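Local structure of CRISPR pre-crRNA endoribonuclease Cas5d (Mannheimia succiniciproducens, 3KG4) at residues A[37-42]-A[192-197]; A[44-47]-A[52-55]. The protein is a metal-independent endoribonuclease that processes CRISPR precursor transcripts into crRNA as part of antiviral defence. All coordinates share one frame; numbering follows the deposited sequence.

Both contacts use helix 35-45, which packs on the large antiparallel sheet of this Cas5 protein. Contact 1 ties the helix to strand 186-195 at one edge of that sheet. Contact 2 ties the turn that leaves the same helix to strand 51-60, nearer the middle. Their centres lie about 10 Å apart, and contact 2 is nested in the chain loop that contact 1 closes. They also touch each other. Arg-39 CD lies 3.1 Å from Trp-53 O, and Leu-42 CB lies 3.8 Å from Trp-53 CD1. Leu-42 CD1 and Ile-55 CD1 are 3.7 Å apart. Arg-39 and Leu-42 of contact 1 thus pack against Trp-53 and Ile-55 of contact 2.

Contact 1 of 2, residues A[37-42]-A[192-197]; sequences AARGIL and LHDIDF
Arg-39 and Asp-194 form a salt bridge between helix 35-45 and the edge strand 186-195. The helix is the first of a ferredoxin-like fold, as in RAMP proteins of the Cas5 family, and the bridge reaches from it to the outer strand of the extended sheet. The two residues make nearly the whole contact, and only 97 Å² is buried in all. The firm bond runs from Arg-39 NE to Asp-194 OD1, at 2.8 Å. OD1 is met on its syn side, but NE stands 27° out of the carboxylate plane. Arg-39 NH2 adds two weak bonds, to OD2 of Asp-194 at 3.4 Å and to OD1 of Asp-194 at 3.3 Å. The bond to OD2 is nearly straight. The guanidinium and carboxylate planes are turned 60° apart, so the pair is not a flat two-pronged bridge. Most of the arginine's grip falls on OD1, while OD2 also has Ser-36 OG and Ile-195 N. The arginine chain leaves the helix with CG opposite the backbone N and then bends at chi3 (76°). This bend turns the NE and NH2 edge to the acid.

The second shell holds Asp-194. Its OD2 accepts a hydrogen bond from Ser-36 OG, so the carboxylate has a further tie to helix 35-45. His-193 and Asp-194 of strand 186-195 form a classic beta bulge opposite His-204 of strand 203-211. Phe-220 touches the Asp-194 side chain, and Trp-53 touches that of Arg-39. Asp-194 is buried, and its charge is probably stabilised by Arg-39, Ser-36 OG and Ile-195 N. The backbone N of Ile-195 donates at 3.0 Å to Asp-194 OD2, which receives it on its anti lone pair.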
# COMPACT_ATOMS: atom_id res chain seq x y z
N ALA A 37 2.97 -3.29 3.21
CA ALA A 37 3.77 -2.57 2.22
C ALA A 37 3.24 -1.18 1.91
O ALA A 37 4.03 -0.22 1.66
CB ALA A 37 3.93 -3.39 0.90
N ALA A 38 1.92 -1.06 1.89
CA ALA A 38 1.27 0.22 1.62
C ALA A 38 1.62 1.23 2.72
O ALA A 38 1.96 2.38 2.43
CB ALA A 38 -0.28 0.05 1.44
N ARG A 39 1.55 0.77 3.96
CA ARG A 39 1.85 1.59 5.10
C ARG A 39 3.33 2.01 5.09
O ARG A 39 3.64 3.14 5.49
CB ARG A 39 1.49 0.83 6.37
CG ARG A 39 1.72 1.63 7.65
CD ARG A 39 1.06 1.00 8.87
NE ARG A 39 1.86 -0.14 9.30
CZ ARG A 39 2.80 -0.11 10.24
NH1 ARG A 39 3.07 1.01 10.92
NH2 ARG A 39 3.45 -1.23 10.53
N GLY A 40 4.20 1.12 4.65
CA GLY A 40 5.63 1.45 4.45
C GLY A 40 5.80 2.58 3.46
O GLY A 40 6.63 3.48 3.64
N ILE A 41 5.03 2.53 2.39
CA ILE A 41 5.14 3.49 1.33
C ILE A 41 4.67 4.86 1.85
O ILE A 41 5.35 5.86 1.61
CB ILE A 41 4.35 3.06 0.08
CG1 ILE A 41 5.08 1.93 -0.68
CG2 ILE A 41 4.06 4.27 -0.86
CD1 ILE A 41 4.27 1.36 -1.84
N LEU A 42 3.55 4.88 2.60
CA LEU A 42 3.06 6.13 3.17
C LEU A 42 4.06 6.74 4.19
O LEU A 42 4.30 7.92 4.14
CB LEU A 42 1.72 5.94 3.86
CG LEU A 42 0.54 5.44 2.98
CD1 LEU A 42 -0.76 5.39 3.83
CD2 LEU A 42 0.32 6.28 1.77
N LEU A 192 -0.99 -11.38 4.46
CA LEU A 192 -0.46 -10.59 5.56
C LEU A 192 -1.18 -9.27 5.62
O LEU A 192 -1.30 -8.63 4.59
CB LEU A 192 1.02 -10.32 5.30
CG LEU A 192 1.70 -9.56 6.44
CD1 LEU A 192 1.84 -10.54 7.61
CD2 LEU A 192 3.06 -9.04 5.92
N HIS A 193 -1.69 -8.92 6.81
CA HIS A 193 -2.20 -7.59 7.07
C HIS A 193 -0.97 -6.74 7.53
O HIS A 193 -0.58 -5.77 6.88
CB HIS A 193 -3.26 -7.65 8.15
CG HIS A 193 -4.03 -6.37 8.34
ND1 HIS A 193 -3.46 -5.12 8.24
CD2 HIS A 193 -5.33 -6.16 8.67
CE1 HIS A 193 -4.37 -4.19 8.44
NE2 HIS A 193 -5.52 -4.79 8.72
N ASP A 194 -0.37 -7.11 8.64
CA ASP A 194 0.86 -6.42 9.10
C ASP A 194 1.52 -7.26 10.18
O ASP A 194 0.98 -8.26 10.59
CB ASP A 194 0.51 -5.01 9.63
CG ASP A 194 1.51 -3.92 9.17
OD1 ASP A 194 1.02 -2.78 8.88
OD2 ASP A 194 2.74 -4.21 9.09
N ILE A 195 2.70 -6.82 10.65
CA ILE A 195 3.48 -7.50 11.70
C ILE A 195 3.71 -6.53 12.88
O ILE A 195 3.83 -5.32 12.66
CB ILE A 195 4.88 -7.95 11.18
CG1 ILE A 195 4.73 -9.00 10.08
CG2 ILE A 195 5.74 -8.56 12.28
CD1 ILE A 195 5.50 -8.67 8.80
N ASP A 196 3.73 -7.05 14.10
CA ASP A 196 4.19 -6.28 15.28
C ASP A 196 5.59 -6.75 15.65
O ASP A 196 5.79 -7.91 16.02
CB ASP A 196 3.25 -6.48 16.49
N PHE A 197 6.58 -5.86 15.53
CA PHE A 197 7.97 -6.23 15.76
C PHE A 197 8.46 -5.91 17.18
O PHE A 197 9.50 -6.44 17.60
CB PHE A 197 8.87 -5.56 14.74
CG PHE A 197 8.72 -6.11 13.35
CD1 PHE A 197 9.27 -7.34 13.02
CD2 PHE A 197 8.03 -5.38 12.38
CE1 PHE A 197 9.15 -7.84 11.71
CE2 PHE A 197 7.90 -5.87 11.09
CZ PHE A 197 8.46 -7.09 10.75

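Contact 2 of 2, residues A[44-47]-A[52-55]; sequences AIHW and NWVI
Trp-53 points the N-H edge of its indole at the backbone of His-46. Its NE1 donates to His-46 O at 2.8 Å, and the bond is almost straight (169°). The oxygen lies in the indole plane, and the donor sits nearly along the C=O axis. His-46 is the first residue after helix 35-45 to leave the helical conformation. The bond therefore ties the exit of this helix to strand 51-60. It closes the short helix-to-strand turn between the first helix and second strand of the ferredoxin-like unit. Trp-53 has CG beside its own backbone N, with chi1 at -70°, and this carries the ring across to the helix end.

The ring of His-46 lies close by. Its CD2 is 4.5 Å from CZ2 of Trp-53, which comes in at the imidazole edge. The polar end of His-46 turns to helix 135-146, where NE2 is hydrogen-bonded to His-137. Phe-141 of the same helix meets the Trp-53 ring edge-to-face.

Trp-47 is more exposed. It runs alongside Asn-52, and the two side chains point the same way. Asn-52 ND2 approaches the indole edge in plane, 3.9 Å from Trp-47 NE1. Both atoms are donors, so the pair makes no bond of its own. CD1 of Trp-47 also packs against CD1 of Trp-53, 4.4 Å away.

One polar bond is thus set among aromatic groups. A buried indole N-H and a main-chain carbonyl satisfy each other, and the in-plane bond probably helps set how the Trp-53 ring is turned.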
# COMPACT_ATOMS: atom_id res chain seq x y z
N ALA A 44 7.29 6.36 4.31
CA ALA A 44 8.47 6.84 3.58
C ALA A 44 8.30 8.29 3.11
O ALA A 44 9.29 9.06 3.06
CB ALA A 44 8.74 5.95 2.39
N ILE A 45 7.07 8.65 2.77
CA ILE A 45 6.71 10.04 2.46
C ILE A 45 6.58 10.89 3.74
O ILE A 45 7.18 11.95 3.85
CB ILE A 45 5.44 10.11 1.58
CG1 ILE A 45 5.70 9.41 0.23
CG2 ILE A 45 5.03 11.57 1.37
CD1 ILE A 45 4.44 9.13 -0.62
N HIS A 46 5.84 10.45 4.73
CA HIS A 46 5.78 11.19 5.98
C HIS A 46 5.44 10.29 7.10
O HIS A 46 4.46 9.54 7.06
CB HIS A 46 4.76 12.34 5.94
CG HIS A 46 4.60 13.05 7.25
ND1 HIS A 46 5.63 13.77 7.83
CD2 HIS A 46 3.56 13.11 8.11
CE1 HIS A 46 5.21 14.26 8.99
NE2 HIS A 46 3.97 13.86 9.19
N TRP A 47 6.25 10.38 8.16
CA TRP A 47 5.93 9.69 9.37
C TRP A 47 6.56 10.42 10.54
O TRP A 47 7.58 11.07 10.37
CB TRP A 47 6.47 8.26 9.32
CG TRP A 47 6.06 7.50 10.50
CD1 TRP A 47 4.84 6.97 10.73
CD2 TRP A 47 6.86 7.18 11.64
NE1 TRP A 47 4.81 6.34 11.93
CE2 TRP A 47 6.05 6.44 12.51
CE3 TRP A 47 8.18 7.44 12.00
CZ2 TRP A 47 6.51 5.95 13.73
CZ3 TRP A 47 8.63 6.96 13.21
CH2 TRP A 47 7.81 6.22 14.05
N ASN A 52 0.28 6.84 13.33
CA ASN A 52 0.36 5.60 12.57
C ASN A 52 -0.61 5.73 11.41
O ASN A 52 -1.71 6.29 11.57
CB ASN A 52 0.00 4.35 13.42
CG ASN A 52 1.19 3.87 14.29
OD1 ASN A 52 1.00 3.47 15.45
ND2 ASN A 52 2.41 3.92 13.73
N TRP A 53 -0.16 5.32 10.23
CA TRP A 53 -1.01 5.27 9.05
C TRP A 53 -1.85 4.01 9.08
O TRP A 53 -1.31 2.89 9.26
CB TRP A 53 -0.18 5.29 7.79
CG TRP A 53 0.48 6.55 7.54
CD1 TRP A 53 1.82 6.78 7.52
CD2 TRP A 53 -0.15 7.79 7.21
NE1 TRP A 53 2.06 8.10 7.19
CE2 TRP A 53 0.86 8.74 7.03
CE3 TRP A 53 -1.49 8.18 7.07
CZ2 TRP A 53 0.59 10.07 6.72
CZ3 TRP A 53 -1.76 9.50 6.78
CH2 TRP A 53 -0.74 10.43 6.58
N VAL A 54 -3.15 4.16 8.89
CA VAL A 54 -4.04 3.00 8.85
C VAL A 54 -4.59 2.84 7.42
O VAL A 54 -5.23 3.76 6.92
CB VAL A 54 -5.16 3.16 9.89
CG1 VAL A 54 -6.21 2.02 9.79
CG2 VAL A 54 -4.54 3.24 11.29
N ILE A 55 -4.38 1.67 6.79
CA ILE A 55 -4.83 1.46 5.42
C ILE A 55 -6.31 1.10 5.46
O ILE A 55 -6.73 0.20 6.22
CB ILE A 55 -4.03 0.36 4.70
CG1 ILE A 55 -2.52 0.61 4.79
CG2 ILE A 55 -4.37 0.30 3.20
CD1 ILE A 55 -2.09 1.99 4.32